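PDB 2OK7: putative ferredoxin--NADP reductase from Plasmodium falciparum 3D7, which probably transfers electrons between ferredoxin and NADP(H) through its FAD cofactor, and may play a role in the last step of isoprenoid precursor synthesis. Local coordinates for residues L26-S31 / D221-L226. Sequence-based numbering, arbitrary orientation.
Sequences LVRPNS and DSILYL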
loop_
_atom_site.group_PDB
_atom_site.type_symbol
_atom_site.label_atom_id
_atom_site.label_comp_id
_atom_site.label_asym_id
_atom_site.label_seq_id
_atom_site.Cartn_x
_atom_site.Cartn_y
_atom_site.Cartn_z
ATOM N N LEU A 26 2.344 -19.781 -5.589
ATOM C CA LEU A 26 3.613 -19.245 -6.119
ATOM C C LEU A 26 4.790 -19.186 -5.150
ATOM O O LEU A 26 5.936 -19.165 -5.597
ATOM C CB LEU A 26 3.418 -17.841 -6.706
ATOM C CG LEU A 26 3.271 -17.673 -8.220
ATOM C CD1 LEU A 26 3.149 -16.194 -8.549
ATOM C CD2 LEU A 26 4.415 -18.295 -9.011
ATOM N N VAL A 27 4.516 -19.118 -3.844
ATOM C CA VAL A 27 5.583 -19.028 -2.833
ATOM C C VAL A 27 6.002 -20.383 -2.279
ATOM O O VAL A 27 5.217 -21.335 -2.269
ATOM C CB VAL A 27 5.253 -18.069 -1.645
ATOM C CG1 VAL A 27 5.263 -16.615 -2.091
ATOM C CG2 VAL A 27 3.948 -18.431 -0.940
ATOM N N ARG A 28 7.251 -20.454 -1.831
ATOM C CA ARG A 28 7.815 -21.655 -1.216
ATOM C C ARG A 28 7.665 -21.534 0.325
ATOM O O ARG A 28 7.418 -20.436 0.820
ATOM C CB ARG A 28 9.275 -21.808 -1.670
ATOM C CG ARG A 28 9.504 -22.596 -2.957
ATOM C CD ARG A 28 9.460 -21.752 -4.220
ATOM N NE ARG A 28 10.335 -20.583 -4.157
ATOM C CZ ARG A 28 9.991 -19.376 -4.604
ATOM N NH1 ARG A 28 8.792 -19.179 -5.146
ATOM N NH2 ARG A 28 10.838 -18.360 -4.503
ATOM N N PRO A 29 7.802 -22.642 1.089
ATOM C CA PRO A 29 7.303 -22.609 2.477
ATOM C C PRO A 29 7.961 -21.675 3.519
ATOM O O PRO A 29 7.404 -21.532 4.616
ATOM C CB PRO A 29 7.438 -24.067 2.919
ATOM C CG PRO A 29 8.564 -24.569 2.129
ATOM C CD PRO A 29 8.375 -23.965 0.782
ATOM N N ASN A 30 9.097 -21.044 3.207
ATOM C CA ASN A 30 9.684 -20.052 4.140
ATOM C C ASN A 30 9.210 -18.621 3.908
ATOM O O ASN A 30 9.852 -17.670 4.346
ATOM C CB ASN A 30 11.212 -20.075 4.138
ATOM C CG ASN A 30 11.778 -21.334 4.721
ATOM O OD1 ASN A 30 12.475 -22.085 4.034
ATOM N ND2 ASN A 30 11.492 -21.579 6.003
ATOM N N SER A 31 8.092 -18.486 3.206
ATOM C CA SER A 31 7.480 -17.204 2.946
ATOM C C SER A 31 6.307 -16.974 3.894
ATOM O O SER A 31 5.455 -17.858 4.067
ATOM C CB SER A 31 7.003 -17.137 1.499
ATOM O OG SER A 31 6.364 -15.903 1.221
ATOM N N ASP A 221 12.324 -17.718 -0.726
ATOM C CA ASP A 221 11.028 -18.377 -0.877
ATOM C C ASP A 221 9.869 -17.446 -1.273
ATOM O O ASP A 221 8.793 -17.926 -1.652
ATOM C CB ASP A 221 10.698 -19.150 0.409
ATOM C CG ASP A 221 11.563 -20.402 0.590
ATOM O OD1 ASP A 221 12.705 -20.450 0.086
ATOM O OD2 ASP A 221 11.088 -21.359 1.229
ATOM N N SER A 222 10.096 -16.131 -1.206
ATOM C CA SER A 222 9.092 -15.134 -1.582
ATOM C C SER A 222 9.243 -14.593 -3.012
ATOM O O SER A 222 8.424 -13.777 -3.456
ATOM C CB SER A 222 9.113 -13.970 -0.595
ATOM O OG SER A 222 8.880 -14.426 0.720
ATOM N N ILE A 223 10.287 -15.032 -3.716
ATOM C CA ILE A 223 10.478 -14.694 -5.133
ATOM C C ILE A 223 9.346 -15.297 -5.970
ATOM O O ILE A 223 9.203 -16.525 -6.064
ATOM C CB ILE A 223 11.857 -15.178 -5.687
ATOM C CG1 ILE A 223 13.018 -14.488 -4.959
ATOM C CG2 ILE A 223 11.937 -14.929 -7.202
ATOM C CD1 ILE A 223 14.354 -15.163 -5.112
ATOM N N LEU A 224 8.526 -14.425 -6.548
ATOM C CA LEU A 224 7.436 -14.872 -7.411
ATOM C C LEU A 224 7.951 -15.116 -8.820
ATOM O O LEU A 224 8.756 -14.335 -9.336
ATOM C CB LEU A 224 6.273 -13.878 -7.397
ATOM C CG LEU A 224 5.704 -13.510 -6.015
ATOM C CD1 LEU A 224 4.640 -12.442 -6.142
ATOM C CD2 LEU A 224 5.129 -14.699 -5.276
ATOM N N TYR A 225 7.478 -16.210 -9.412
ATOM C CA TYR A 225 7.927 -16.721 -10.711
ATOM C C TYR A 225 9.427 -17.063 -10.736
ATOM O O TYR A 225 10.147 -16.744 -11.692
ATOM C CB TYR A 225 7.508 -15.800 -11.868
ATOM C CG TYR A 225 6.017 -15.595 -11.982
ATOM C CD1 TYR A 225 5.217 -16.548 -12.612
ATOM C CD2 TYR A 225 5.400 -14.445 -11.461
ATOM C CE1 TYR A 225 3.843 -16.377 -12.717
ATOM C CE2 TYR A 225 4.017 -14.256 -11.565
ATOM C CZ TYR A 225 3.246 -15.233 -12.192
ATOM O OH TYR A 225 1.880 -15.092 -12.307
ATOM N N LEU A 226 9.872 -17.732 -9.675
ATOM C CA LEU A 226 11.250 -18.194 -9.538
ATOM C C LEU A 226 11.618 -19.186 -10.643
ATOM O O LEU A 226 12.714 -19.108 -11.192
ATOM C CB LEU A 226 11.483 -18.814 -8.148
ATOM C CG LEU A 226 12.889 -19.346 -7.822
ATOM C CD1 LEU A 226 13.891 -18.207 -7.572
ATOM C CD2 LEU A 226 12.862 -20.323 -6.659
HETATM O O HOH W 1 7.585 -18.659 -7.858
#
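Arg28 and Asp221 meet backbone to backbone where the two domains of this ferredoxin–NADP reductase face each other. Residues 26-31 link strands 16-25 and 35-41 of the antiparallel FAD-binding sheet through a type I turn from Arg28 to Ser31; residues 221-226 lead from strand 211-217 of the parallel NADP-binding sheet into helix 226-235. The backbones are joined directly by the bond from Arg28 N to Asp221 O, 3.0 Å long, nearly straight and on a lone pair. Inside the turn, Asn30 N meets Asp221 OD2 at 2.8 Å on the anti side of the carboxylate, somewhat out of its plane; an aspartate is just long enough to reach this turn amide.

Arginine suits its place because a long chain, bent at chi2 (89°) and chi3 (52°), turns the guanidinium in between Asp221 O, over the centre of one face, and Leu226 CB, over the rim of the other. Its edge faces Ile223 O, which Arg28 NH1 and NH2 both bond, at 2.8 and 2.9 Å; sharing one oxygen bends both bonds. A water bridges Leu26 O, Ile223 O and Leu226 N. Ser31 OG donates to Ser222 OG at 3.0 Å, and the latter also bonds Asn219.

At the apolar end, branched Val27 and Leu224 lie side by side, CG1 on CD2. Tyr225, the N-cap of helix 226-235, touches Ala117 of the probable FAD site; tyrosine combines a hydroxyl, bonded to Ser106 and His37, with a ring face for leucine. Above that face sits Leu26 CD1, a CH-pi contact 3.9 Å from the ring centroid and 21° off the normal.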